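Local coordinates for protein leucine aminopeptidase 1 (Caenorhabditis elegans, PDB 2HC9) that releases N-terminal amino acids, preferably leucine, from peptides as a two-zinc aminopeptidase of the M17 family and probably serves as a digestive enzyme, at residues N8-V13 against N147-C152; L17-I22 against K107-V112; Q43-D48 against P66-L71; A160-D165 against T484-L489. The protein carries 1 engineered substitution. All coordinates share one frame; numbering follows the deposited sequence. Where two conformers were deposited one is given.

Contact 1. Residues N8-V13 against N147-C152; sequences NGIQAV and NIDVVC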
loop_
_atom_site.group_PDB
_atom_site.type_symbol
_atom_site.label_atom_id
_atom_site.label_comp_id
_atom_site.label_asym_id
_atom_site.label_seq_id
_atom_site.Cartn_x
_atom_site.Cartn_y
_atom_site.Cartn_z
ATOM N N ASN A 8 27.140 26.726 -41.450
ATOM C CA ASN A 8 26.413 26.596 -42.694
ATOM C C ASN A 8 27.357 25.960 -43.710
ATOM O O ASN A 8 28.137 26.669 -44.336
ATOM C CB ASN A 8 26.035 28.017 -43.120
ATOM C CG ASN A 8 25.220 28.066 -44.389
ATOM O OD1 ASN A 8 24.687 27.052 -44.869
ATOM N ND2 ASN A 8 25.102 29.279 -44.943
ATOM N N GLY A 9 27.326 24.631 -43.835
ATOM C CA GLY A 9 28.192 23.903 -44.779
ATOM C C GLY A 9 29.343 23.172 -44.110
ATOM O O GLY A 9 29.840 23.605 -43.055
ATOM N N ILE A 10 29.760 22.064 -44.724
ATOM C CA ILE A 10 30.894 21.269 -44.231
ATOM C C ILE A 10 32.182 22.095 -44.300
ATOM O O ILE A 10 32.519 22.662 -45.349
ATOM C CB ILE A 10 31.076 19.970 -45.031
ATOM C CG1 ILE A 10 29.855 19.056 -44.900
ATOM C CG2 ILE A 10 32.374 19.227 -44.618
ATOM C CD1 ILE A 10 29.850 17.930 -45.915
ATOM N N GLN A 11 32.877 22.197 -43.170
ATOM C CA GLN A 11 34.157 22.882 -43.122
ATOM C C GLN A 11 35.121 22.046 -42.316
ATOM O O GLN A 11 34.703 21.083 -41.678
ATOM C CB GLN A 11 33.946 24.264 -42.507
ATOM C CG GLN A 11 32.998 25.079 -43.364
ATOM C CD GLN A 11 32.457 26.262 -42.652
ATOM O OE1 GLN A 11 33.223 27.019 -42.076
ATOM N NE2 GLN A 11 31.119 26.442 -42.681
ATOM N N ALA A 12 36.408 22.388 -42.354
ATOM C CA ALA A 12 37.413 21.635 -41.586
ATOM C C ALA A 12 37.202 21.888 -40.095
ATOM O O ALA A 12 36.655 22.926 -39.702
ATOM C CB ALA A 12 38.841 22.042 -41.992
ATOM N N VAL A 13 37.638 20.942 -39.272
ATOM C CA VAL A 13 37.652 21.163 -37.831
ATOM C C VAL A 13 39.091 21.315 -37.357
ATOM O O VAL A 13 40.022 21.196 -38.147
ATOM C CB VAL A 13 36.859 20.068 -37.055
ATOM C CG1 VAL A 13 35.426 19.996 -37.607
ATOM C CG2 VAL A 13 37.533 18.712 -37.196
ATOM N N ASN A 147 31.460 20.812 -33.727
ATOM C CA ASN A 147 30.964 21.537 -34.897
ATOM C C ASN A 147 29.812 20.751 -35.522
ATOM O O ASN A 147 30.000 19.611 -35.950
ATOM C CB ASN A 147 32.072 21.715 -35.941
ATOM C CG ASN A 147 33.083 22.776 -35.520
ATOM O OD1 ASN A 147 32.817 23.980 -35.575
ATOM N ND2 ASN A 147 34.233 22.320 -35.071
ATOM N N ILE A 148 28.631 21.360 -35.552
ATOM C CA ILE A 148 27.502 20.831 -36.318
ATOM C C ILE A 148 27.442 21.550 -37.662
ATOM O O ILE A 148 27.003 22.707 -37.762
ATOM C CB ILE A 148 26.140 20.995 -35.549
ATOM C CG1 ILE A 148 26.286 20.451 -34.099
ATOM C CG2 ILE A 148 24.995 20.325 -36.342
ATOM C CD1 ILE A 148 25.103 20.745 -33.198
ATOM N N ASP A 149 27.878 20.838 -38.693
ATOM C CA ASP A 149 27.897 21.350 -40.066
ATOM C C ASP A 149 26.651 20.929 -40.824
ATOM O O ASP A 149 26.442 19.751 -41.141
ATOM C CB ASP A 149 29.168 20.879 -40.790
ATOM C CG ASP A 149 30.430 21.554 -40.247
ATOM O OD1 ASP A 149 30.322 22.434 -39.350
ATOM O OD2 ASP A 149 31.524 21.203 -40.721
ATOM N N VAL A 150 25.820 21.918 -41.110
ATOM C CA VAL A 150 24.545 21.653 -41.719
ATOM C C VAL A 150 24.743 21.774 -43.227
ATOM O O VAL A 150 25.246 22.794 -43.712
ATOM C CB VAL A 150 23.485 22.664 -41.266
ATOM C CG1 VAL A 150 22.154 22.347 -41.929
ATOM C CG2 VAL A 150 23.344 22.670 -39.732
ATOM N N VAL A 151 24.339 20.728 -43.942
ATOM C CA VAL A 151 24.357 20.714 -45.409
ATOM C C VAL A 151 22.920 20.942 -45.873
ATOM O O VAL A 151 22.087 20.014 -45.882
ATOM C CB VAL A 151 24.863 19.365 -45.943
ATOM C CG1 VAL A 151 24.894 19.377 -47.478
ATOM C CG2 VAL A 151 26.257 19.055 -45.380
ATOM N N CYS A 152 22.631 22.192 -46.204
ATOM C CA CYS A 152 21.287 22.614 -46.582
ATOM C C CYS A 152 21.416 23.898 -47.391
ATOM O O CYS A 152 21.933 24.895 -46.883
ATOM C CB CYS A 152 20.418 22.855 -45.333
ATOM S SG CYS A 152 18.747 23.520 -45.677
HETATM O O HOH W 1 24.613 24.462 -45.617
HETATM O O HOH W 2 23.526 27.219 -47.426
#
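Asp149 presents one face of its carboxylate to Gln11, whose backbone N stands above that plane, 51° out of it, and gives OD2 a nearly straight hydrogen bond of 3.0 Å. The same OD2 is also bonded by His110 NE2, while OD1 forms a salt bridge with Arg7, so the group is held from several directions. A methyl of Val13 packs against the Asn147 amide, Val13 CG1 lying 3.6 Å from Asn147 ND2, the two side chains sliding past each other in opposite directions. At the third flat group, Asn8 CG is anti to the backbone N (chi1 -178°), which takes OD1 to two waters; one also binds Val150 O and Cys152 N, the other Cys152 O.

Here the edge strand 3-8 of the six-stranded sheet of the N-terminal domain parts from its parallel neighbour 145-151. Asn8 still bridges Val150, and Gly9 N bonds to Val150 O at 2.8 Å. At Gly9 the backbone (phi 105°) would jam any CB against the carbonyl O of Asn8. Gln11 NE2 folds back over the peptide to bond Gly9 O at 3.1 Å, and the side chains of Ile10 and Val151 cross, Ile10 CG1 3.6 Å from Val151 CG2.

Contact 2. Residues L17-I22 against K107-V112; sequences LTSLII and KNVHFV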
loop_
_atom_site.group_PDB
_atom_site.type_symbol
_atom_site.label_atom_id
_atom_site.label_comp_id
_atom_site.label_asym_id
_atom_site.label_seq_id
_atom_site.Cartn_x
_atom_site.Cartn_y
_atom_site.Cartn_z
ATOM N N LEU A 17 42.332 14.700 -32.223
ATOM C CA LEU A 17 41.549 13.493 -32.496
ATOM C C LEU A 17 40.088 13.893 -32.650
ATOM O O LEU A 17 39.534 14.612 -31.803
ATOM C CB LEU A 17 41.690 12.490 -31.350
ATOM C CG LEU A 17 41.150 11.079 -31.618
ATOM C CD1 LEU A 17 41.872 10.412 -32.809
ATOM C CD2 LEU A 17 41.312 10.224 -30.338
ATOM N N THR A 18 39.490 13.443 -33.745
ATOM C CA THR A 18 38.134 13.853 -34.129
ATOM C C THR A 18 37.233 12.633 -34.235
ATOM O O THR A 18 37.583 11.636 -34.882
ATOM C CB THR A 18 38.154 14.559 -35.474
ATOM O OG1 THR A 18 38.970 15.716 -35.349
ATOM C CG2 THR A 18 36.748 14.953 -35.921
ATOM N N SER A 19 36.088 12.712 -33.562
ATOM C CA SER A 19 34.970 11.798 -33.792
ATOM C C SER A 19 34.040 12.361 -34.848
ATOM O O SER A 19 33.709 13.551 -34.818
ATOM C CB SER A 19 34.141 11.603 -32.520
ATOM O OG SER A 19 32.961 10.876 -32.831
ATOM N N LEU A 20 33.597 11.509 -35.763
ATOM C CA LEU A 20 32.728 11.964 -36.827
ATOM C C LEU A 20 31.361 11.295 -36.714
ATOM O O LEU A 20 31.255 10.065 -36.652
ATOM C CB LEU A 20 33.331 11.627 -38.204
ATOM C CG LEU A 20 32.398 11.856 -39.400
ATOM C CD1 LEU A 20 32.130 13.342 -39.596
ATOM C CD2 LEU A 20 32.976 11.240 -40.703
ATOM N N ILE A 21 30.308 12.099 -36.723
ATOM C CA ILE A 21 28.963 11.527 -36.755
ATOM C C ILE A 21 28.178 12.118 -37.919
ATOM O O ILE A 21 27.980 13.333 -37.991
ATOM C CB ILE A 21 28.228 11.728 -35.397
ATOM C CG1 ILE A 21 28.998 11.002 -34.288
ATOM C CG2 ILE A 21 26.754 11.227 -35.495
ATOM C CD1 ILE A 21 28.548 11.333 -32.916
ATOM N N ILE A 22 27.760 11.247 -38.839
ATOM C CA ILE A 22 26.946 11.662 -39.993
ATOM C C ILE A 22 25.466 11.402 -39.713
ATOM O O ILE A 22 25.095 10.321 -39.256
ATOM C CB ILE A 22 27.362 10.905 -41.289
ATOM C CG1 ILE A 22 28.858 11.109 -41.544
ATOM C CG2 ILE A 22 26.512 11.368 -42.514
ATOM C CD1 ILE A 22 29.463 10.052 -42.487
ATOM N N LYS A 107 39.285 15.192 -29.059
ATOM C CA LYS A 107 39.295 16.654 -28.933
ATOM C C LYS A 107 38.067 17.274 -29.593
ATOM O O LYS A 107 37.490 18.236 -29.059
ATOM C CB LYS A 107 40.574 17.249 -29.577
ATOM C CG LYS A 107 41.881 16.677 -29.046
ATOM C CD LYS A 107 41.989 16.823 -27.532
ATOM C CE LYS A 107 43.344 16.322 -27.029
ATOM N NZ LYS A 107 43.654 16.727 -25.618
ATOM N N ASN A 108 37.715 16.746 -30.770
ATOM C CA ASN A 108 36.681 17.323 -31.639
ATOM C C ASN A 108 35.571 16.309 -31.916
ATOM O O ASN A 108 35.839 15.130 -32.193
ATOM C CB ASN A 108 37.279 17.729 -32.996
ATOM C CG ASN A 108 38.524 18.587 -32.854
ATOM O OD1 ASN A 108 39.589 18.255 -33.381
ATOM N ND2 ASN A 108 38.394 19.695 -32.155
ATOM N N VAL A 109 34.322 16.770 -31.873
ATOM C CA VAL A 109 33.223 16.010 -32.489
ATOM C C VAL A 109 32.670 16.763 -33.682
ATOM O O VAL A 109 32.239 17.908 -33.569
ATOM C CB VAL A 109 32.100 15.678 -31.509
ATOM C CG1 VAL A 109 31.112 14.683 -32.170
ATOM C CG2 VAL A 109 32.707 15.069 -30.256
ATOM N N HIS A 110 32.704 16.113 -34.832
ATOM C CA HIS A 110 32.258 16.738 -36.056
ATOM C C HIS A 110 30.948 16.069 -36.514
ATOM O O HIS A 110 30.948 14.864 -36.835
ATOM C CB HIS A 110 33.347 16.566 -37.128
ATOM C CG HIS A 110 33.153 17.438 -38.336
ATOM N ND1 HIS A 110 33.962 17.352 -39.448
ATOM C CD2 HIS A 110 32.257 18.422 -38.598
ATOM C CE1 HIS A 110 33.570 18.243 -40.347
ATOM N NE2 HIS A 110 32.537 18.901 -39.858
ATOM N N PHE A 111 29.857 16.835 -36.524
ATOM C CA PHE A 111 28.593 16.365 -37.131
ATOM C C PHE A 111 28.480 16.874 -38.546
ATOM O O PHE A 111 28.634 18.074 -38.802
ATOM C CB PHE A 111 27.344 16.806 -36.342
ATOM C CG PHE A 111 27.263 16.176 -34.978
ATOM C CD1 PHE A 111 26.503 15.026 -34.775
ATOM C CD2 PHE A 111 28.021 16.695 -33.924
ATOM C CE1 PHE A 111 26.483 14.407 -33.519
ATOM C CE2 PHE A 111 28.007 16.094 -32.663
ATOM C CZ PHE A 111 27.236 14.949 -32.450
ATOM N N VAL A 112 28.168 15.952 -39.441
ATOM C CA VAL A 112 27.697 16.320 -40.772
ATOM C C VAL A 112 26.201 16.013 -40.834
ATOM O O VAL A 112 25.788 14.845 -40.879
ATOM C CB VAL A 112 28.432 15.566 -41.881
ATOM C CG1 VAL A 112 27.850 15.992 -43.245
ATOM C CG2 VAL A 112 29.949 15.887 -41.825
#
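Ile21 and Phe111 sit side by side on neighbouring parallel strands, 18-25 and 108-114, in the interior of the mixed sheet of the N-terminal domain, and their side chains point the same way. Starting at Ile21 CB, the first neighbour is Phe111 CE1, 3.7 Å away. CG2 branches from there and reaches CE1 and CD1 of the same ring. In the other branch CG1, anti to the carbonyl carbon (chi1 -62°), serves as the link, and an extended second torsion carries CD1 along the ring, where it comes within 3.9 Å of Phe111 CZ. That methyl also has Val109 CG1 at 4.3 Å, one pair back along this face. CB, CG2 and CD1 of Ile21 thus meet the CD1-CE1-CZ side of the phenyl ring, and Leu97 of helix 90-97 packs on both residues.

The face carrying Thr18, Leu20 and Ile22 is built by diagonal contacts as well as direct ones: Leu20 CD1 reaches Val112 CG2 at 4.0 Å, and Val41 of helix 36-42 lies against both side chains. Between the faces, a ladder of backbone bonds fixes the pairing, and CA-H...O contacts such as Phe111 CA to Ile21 O reinforce it. At the start of the ladder, Leu17 O takes two donors, Lys107 N at 2.8 Å and Asn108 N at 3.0 Å.

Contact 3. Residues Q43-D48 against P66-L71; sequences QKFVTD and PLHYEL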
loop_
_atom_site.group_PDB
_atom_site.type_symbol
_atom_site.label_atom_id
_atom_site.label_comp_id
_atom_site.label_asym_id
_atom_site.label_seq_id
_atom_site.Cartn_x
_atom_site.Cartn_y
_atom_site.Cartn_z
ATOM N N GLN A 43 36.312 10.043 -45.630
ATOM C CA GLN A 43 37.126 8.972 -46.205
ATOM C C GLN A 43 38.156 8.371 -45.249
ATOM O O GLN A 43 38.707 7.307 -45.522
ATOM C CB GLN A 43 37.752 9.365 -47.552
ATOM C CG GLN A 43 38.816 10.435 -47.464
ATOM C CD GLN A 43 39.385 10.837 -48.832
ATOM O OE1 GLN A 43 40.097 11.825 -48.944
ATOM N NE2 GLN A 43 39.067 10.069 -49.863
ATOM N N LYS A 44 38.387 9.018 -44.106
ATOM C CA LYS A 44 39.035 8.355 -42.964
ATOM C C LYS A 44 38.307 7.055 -42.593
ATOM O O LYS A 44 38.929 6.056 -42.229
ATOM C CB LYS A 44 39.080 9.292 -41.754
ATOM C CG LYS A 44 38.564 10.701 -42.024
ATOM C CD LYS A 44 39.694 11.706 -42.164
ATOM C CE LYS A 44 39.155 13.090 -42.472
ATOM N NZ LYS A 44 39.993 14.182 -41.892
ATOM N N PHE A 45 36.978 7.076 -42.692
ATOM C CA PHE A 45 36.166 5.988 -42.155
ATOM C C PHE A 45 35.458 5.172 -43.218
ATOM O O PHE A 45 35.248 3.973 -43.041
ATOM C CB PHE A 45 35.171 6.546 -41.133
ATOM C CG PHE A 45 35.824 7.323 -40.030
ATOM C CD1 PHE A 45 36.615 6.675 -39.082
ATOM C CD2 PHE A 45 35.667 8.701 -39.950
ATOM C CE1 PHE A 45 37.226 7.384 -38.059
ATOM C CE2 PHE A 45 36.287 9.433 -38.941
ATOM C CZ PHE A 45 37.062 8.776 -37.985
ATOM N N VAL A 46 35.091 5.818 -44.325
ATOM C CA VAL A 46 34.415 5.139 -45.428
ATOM C C VAL A 46 35.336 5.077 -46.664
ATOM O O VAL A 46 35.860 6.103 -47.106
ATOM C CB VAL A 46 33.086 5.847 -45.771
ATOM C CG1 VAL A 46 32.385 5.158 -46.933
ATOM C CG2 VAL A 46 32.169 5.884 -44.523
ATOM N N THR A 47 35.532 3.872 -47.200
ATOM C CA THR A 47 36.613 3.610 -48.160
ATOM C C THR A 47 36.521 4.506 -49.389
ATOM O O THR A 47 37.437 5.281 -49.670
ATOM C CB THR A 47 36.637 2.138 -48.605
ATOM O OG1 THR A 47 36.789 1.307 -47.451
ATOM C CG2 THR A 47 37.813 1.885 -49.562
ATOM N N ASP A 48 35.402 4.400 -50.096
ATOM C CA ASP A 48 35.150 5.182 -51.301
ATOM C C ASP A 48 33.654 5.254 -51.548
ATOM O O ASP A 48 32.865 4.740 -50.757
ATOM C CB ASP A 48 35.834 4.536 -52.512
ATOM C CG ASP A 48 35.575 3.034 -52.613
ATOM O OD1 ASP A 48 34.428 2.575 -52.382
ATOM O OD2 ASP A 48 36.539 2.306 -52.936
ATOM N N PRO A 66 28.006 1.931 -36.756
ATOM C CA PRO A 66 29.388 2.346 -36.506
ATOM C C PRO A 66 30.226 2.307 -37.799
ATOM O O PRO A 66 30.069 1.393 -38.628
ATOM C CB PRO A 66 29.881 1.307 -35.497
ATOM C CG PRO A 66 29.059 0.071 -35.838
ATOM C CD PRO A 66 27.694 0.610 -36.177
ATOM N N LEU A 67 31.070 3.319 -37.972
ATOM C CA LEU A 67 31.919 3.432 -39.160
ATOM C C LEU A 67 33.380 3.206 -38.813
ATOM O O LEU A 67 34.272 3.373 -39.659
ATOM C CB LEU A 67 31.743 4.811 -39.812
ATOM C CG LEU A 67 30.304 5.168 -40.201
ATOM C CD1 LEU A 67 30.262 6.581 -40.818
ATOM C CD2 LEU A 67 29.712 4.129 -41.160
ATOM N N HIS A 68 33.614 2.800 -37.569
ATOM C CA HIS A 68 34.965 2.670 -37.003
ATOM C C HIS A 68 34.775 1.958 -35.677
ATOM O O HIS A 68 33.658 1.900 -35.177
ATOM C CB HIS A 68 35.594 4.058 -36.774
ATOM C CG HIS A 68 37.021 4.012 -36.321
ATOM N ND1 HIS A 68 37.385 4.154 -34.998
ATOM C CD2 HIS A 68 38.171 3.834 -37.012
ATOM C CE1 HIS A 68 38.702 4.073 -34.896
ATOM N NE2 HIS A 68 39.203 3.883 -36.104
ATOM N N TYR A 69 35.840 1.382 -35.124
ATOM C CA TYR A 69 35.698 0.699 -33.838
ATOM C C TYR A 69 35.354 1.611 -32.647
ATOM O O TYR A 69 34.820 1.127 -31.657
ATOM C CB TYR A 69 36.850 -0.273 -33.541
ATOM C CG TYR A 69 38.187 0.378 -33.226
ATOM C CD1 TYR A 69 38.490 0.810 -31.938
ATOM C CD2 TYR A 69 39.148 0.542 -34.217
ATOM C CE1 TYR A 69 39.724 1.408 -31.642
ATOM C CE2 TYR A 69 40.373 1.155 -33.936
ATOM C CZ TYR A 69 40.648 1.577 -32.652
ATOM O OH TYR A 69 41.854 2.164 -32.388
ATOM N N GLU A 70 35.618 2.920 -32.758
ATOM C CA GLU A 70 35.300 3.848 -31.652
ATOM C C GLU A 70 35.013 5.299 -32.030
ATOM O O GLU A 70 34.410 6.020 -31.237
ATOM C CB GLU A 70 36.373 3.812 -30.563
ATOM C CG GLU A 70 37.717 4.317 -31.041
ATOM C CD GLU A 70 38.755 4.371 -29.939
ATOM O OE1 GLU A 70 38.466 3.907 -28.814
ATOM O OE2 GLU A 70 39.854 4.914 -30.202
ATOM N N LEU A 71 35.442 5.724 -33.215
ATOM C CA LEU A 71 35.488 7.152 -33.550
ATOM C C LEU A 71 34.339 7.656 -34.412
ATOM O O LEU A 71 34.224 8.854 -34.646
ATOM C CB LEU A 71 36.798 7.508 -34.263
ATOM C CG LEU A 71 38.070 7.518 -33.417
ATOM C CD1 LEU A 71 39.309 7.672 -34.308
ATOM C CD2 LEU A 71 38.020 8.562 -32.304
#
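Phe45 directs the edge of its ring at the face of His68 in an offset edge-to-face (T-shaped) pair, with ring centroids 5.4 Å apart and planes at 75°. Two torsions bring the rings together. Phe45 CG is anti to the carbonyl carbon (chi1 -55°), sending the phenyl toward the 66-71 loop, and His68 CG is anti to the backbone N (chi1 -175°), which stands the imidazole up beside it. Phe45 CD1 comes to 3.6 Å from His68 CB, and farther out the phenyl crosses Leu71 at about a right angle, Phe45 CE1 lying 3.8 Å from Leu71 CB.

The imidazole cannot turn easily. Its ND1 accepts from two backbone donors of its own loop, Glu70 N and Leu71 N, each at 3.1 Å, and Tyr69 CD2 lies over the face opposite Phe45. Replacing His68 by an alanine would probably leave those two amides without their acceptor and the edge of Phe45 without the face it rests against, so that the loop could shift.

Nearer the backbone the contact is aliphatic: Phe45 CB meets Leu67 CB at 4.1 Å, and Val46 CG2 meets Leu67 CD1.

The loop 43-48 joins helix 36-42 to helix 49-58, which Asp48 N-caps, and 66-71 is the turn between antiparallel strands 63-66 and 72-77. Glu70 forms a salt bridge with Arg58 of a second subunit, while Phe45 packs on Leu20 of strand 18-25 and Leu67 on Met55 of helix 49-58.

Contact 4. Residues A160-D165 against T484-L489; sequences AVFLTD and TSVPML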
loop_
_atom_site.group_PDB
_atom_site.type_symbol
_atom_site.label_atom_id
_atom_site.label_comp_id
_atom_site.label_asym_id
_atom_site.label_seq_id
_atom_site.Cartn_x
_atom_site.Cartn_y
_atom_site.Cartn_z
ATOM N N ALA A 160 22.755 30.242 -38.915
ATOM C CA ALA A 160 23.732 29.441 -38.187
ATOM C C ALA A 160 24.052 30.092 -36.840
ATOM O O ALA A 160 24.252 29.391 -35.837
ATOM C CB ALA A 160 24.993 29.191 -39.012
ATOM N N VAL A 161 24.053 31.425 -36.808
ATOM C CA VAL A 161 24.225 32.144 -35.522
ATOM C C VAL A 161 23.055 31.799 -34.602
ATOM O O VAL A 161 23.252 31.449 -33.426
ATOM C CB VAL A 161 24.291 33.697 -35.689
ATOM C CG1 VAL A 161 24.518 34.368 -34.340
ATOM C CG2 VAL A 161 25.456 34.091 -36.614
ATOM N N PHE A 162 21.847 31.916 -35.136
ATOM C CA PHE A 162 20.673 31.596 -34.319
ATOM C C PHE A 162 20.732 30.145 -33.803
ATOM O O PHE A 162 20.426 29.895 -32.646
ATOM C CB PHE A 162 19.342 31.842 -35.063
ATOM C CG PHE A 162 18.189 31.174 -34.372
ATOM C CD1 PHE A 162 17.694 31.699 -33.169
ATOM C CD2 PHE A 162 17.713 29.951 -34.826
ATOM C CE1 PHE A 162 16.665 31.024 -32.475
ATOM C CE2 PHE A 162 16.708 29.280 -34.136
ATOM C CZ PHE A 162 16.207 29.805 -32.967
ATOM N N LEU A 163 21.090 29.196 -34.666
ATOM C CA LEU A 163 21.122 27.780 -34.276
ATOM C C LEU A 163 22.193 27.514 -33.210
ATOM O O LEU A 163 22.016 26.680 -32.332
ATOM C CB LEU A 163 21.351 26.899 -35.516
ATOM C CG LEU A 163 20.164 26.872 -36.500
ATOM C CD1 LEU A 163 20.610 26.259 -37.854
ATOM C CD2 LEU A 163 18.975 26.075 -35.932
ATOM N N THR A 164 23.313 28.233 -33.284
ATOM C CA THR A 164 24.313 28.159 -32.223
ATOM C C THR A 164 23.750 28.690 -30.895
ATOM O O THR A 164 23.981 28.105 -29.832
ATOM C CB THR A 164 25.572 28.965 -32.647
ATOM O OG1 THR A 164 26.071 28.401 -33.868
ATOM C CG2 THR A 164 26.661 28.920 -31.583
ATOM N N ASP A 165 23.033 29.815 -30.965
ATOM C CA ASP A 165 22.387 30.388 -29.783
ATOM C C ASP A 165 21.287 29.470 -29.259
ATOM O O ASP A 165 21.107 29.340 -28.040
ATOM C CB ASP A 165 21.786 31.739 -30.122
ATOM C CG ASP A 165 22.837 32.845 -30.227
ATOM O OD1 ASP A 165 23.925 32.705 -29.637
ATOM O OD2 ASP A 165 22.552 33.854 -30.888
ATOM N N THR A 484 11.491 37.798 -34.878
ATOM C CA THR A 484 12.948 37.957 -34.900
ATOM C C THR A 484 13.438 38.310 -36.300
ATOM O O THR A 484 12.662 38.309 -37.273
ATOM C CB THR A 484 13.678 36.661 -34.493
ATOM O OG1 THR A 484 13.524 35.686 -35.532
ATOM C CG2 THR A 484 13.122 36.113 -33.163
ATOM N N SER A 485 14.745 38.570 -36.392
ATOM C CA SER A 485 15.393 38.796 -37.665
ATOM C C SER A 485 15.864 37.521 -38.333
ATOM O O SER A 485 16.541 37.604 -39.356
ATOM C CB SER A 485 16.598 39.732 -37.492
ATOM O OG SER A 485 17.537 39.184 -36.577
ATOM N N VAL A 486 15.538 36.345 -37.779
ATOM C CA VAL A 486 16.170 35.112 -38.260
ATOM C C VAL A 486 15.463 34.576 -39.503
ATOM O O VAL A 486 14.290 34.236 -39.429
ATOM C CB VAL A 486 16.203 34.010 -37.164
ATOM C CG1 VAL A 486 17.025 32.813 -37.651
ATOM C CG2 VAL A 486 16.824 34.562 -35.866
ATOM N N PRO A 487 16.174 34.478 -40.642
ATOM C CA PRO A 487 15.498 34.057 -41.882
ATOM C C PRO A 487 14.708 32.754 -41.770
ATOM O O PRO A 487 13.552 32.708 -42.172
ATOM C CB PRO A 487 16.659 33.916 -42.879
ATOM C CG PRO A 487 17.650 34.928 -42.414
ATOM C CD PRO A 487 17.590 34.823 -40.885
ATOM N N MET A 488 15.303 31.715 -41.187
ATOM C CA MET A 488 14.624 30.417 -41.070
ATOM C C MET A 488 13.427 30.416 -40.113
ATOM O O MET A 488 12.664 29.450 -40.097
ATOM C CB MET A 488 15.586 29.292 -40.672
ATOM C CG MET A 488 15.991 29.283 -39.166
ATOM S SD MET A 488 17.326 28.143 -38.742
ATOM C CE MET A 488 16.671 26.584 -39.408
ATOM N N LEU A 489 13.288 31.466 -39.305
ATOM C CA LEU A 489 12.135 31.577 -38.392
ATOM C C LEU A 489 11.028 32.451 -38.972
ATOM O O LEU A 489 9.955 32.576 -38.387
ATOM C CB LEU A 489 12.562 32.174 -37.047
ATOM C CG LEU A 489 13.618 31.359 -36.290
ATOM C CD1 LEU A 489 13.922 32.012 -34.947
ATOM C CD2 LEU A 489 13.159 29.903 -36.087
#
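Phe162 and Leu489 meet by a CH-pi contact: Leu489 CD1 sits over one face of the phenyl ring, 3.8 Å from its centroid and 15° off the ring normal, the two side chains coming from opposite directions. The ring reaches this position because its CG is anti to the helix backbone N (chi1 165°), swinging the phenyl out from the helix toward the C-terminal tail.

Apolar contacts complete the joint. Both methyls of Val486 press on the root of the ring, the closer being CG1, 3.6 Å from Phe162 CB. Met488 takes the cramped rotamer with CG between the backbone N and the carbonyl carbon, and a bend at chi3 then brings SD to 3.8 Å from Leu163 CG, nearly equidistant from CG and the two methyls, CD1 and CD2, of Leu163. An alanine replacing Phe162 would probably open a gap between helix and tail, with Leu489 CD1 losing the face beneath it and Val486 most of its partner.

Hydrogen bonds within the tail set its shape. Thr484 OG1 accepts from Val486 N at 3.1 Å, an ST turn, and Leu489 N returns to Val486 O at 2.9 Å, closing the short 3-10 turn.

The tail after helix 473-480 thus lies on the N-terminal part of helix 157-178, where Asp159 also takes the N of Met488. Helix 120-128 flanks both sides through Leu121, on Phe162 and Leu489, and Val120, on Leu163 and Met488; strand 3-8 touches Leu163 through Val6.

How the contacts relate
Contacts 1 and 2 illustrate how one sheet gathers distant chain segments, with contact 3 joining loops at its border. Contact 3 falls within contact 2 along the chain, and contact 2 within contact 1. Strands 145-151 and 108-114 are sheet neighbours, so contacts 1 and 2 touch, their centres about 11 Å apart; contact 3, also about 11 Å from contact 2, meets it where Leu71 O bonds Leu20 N. Contact 4, later in the chain, touches contact 1 at Asn8 and Ala160 but lies about 32 Å from contact 3, between centres. It brings the C-terminal tail, which follows helix 473-480, back to helix 157-178 beside the N-terminal sheet. All four lie away from the zinc site.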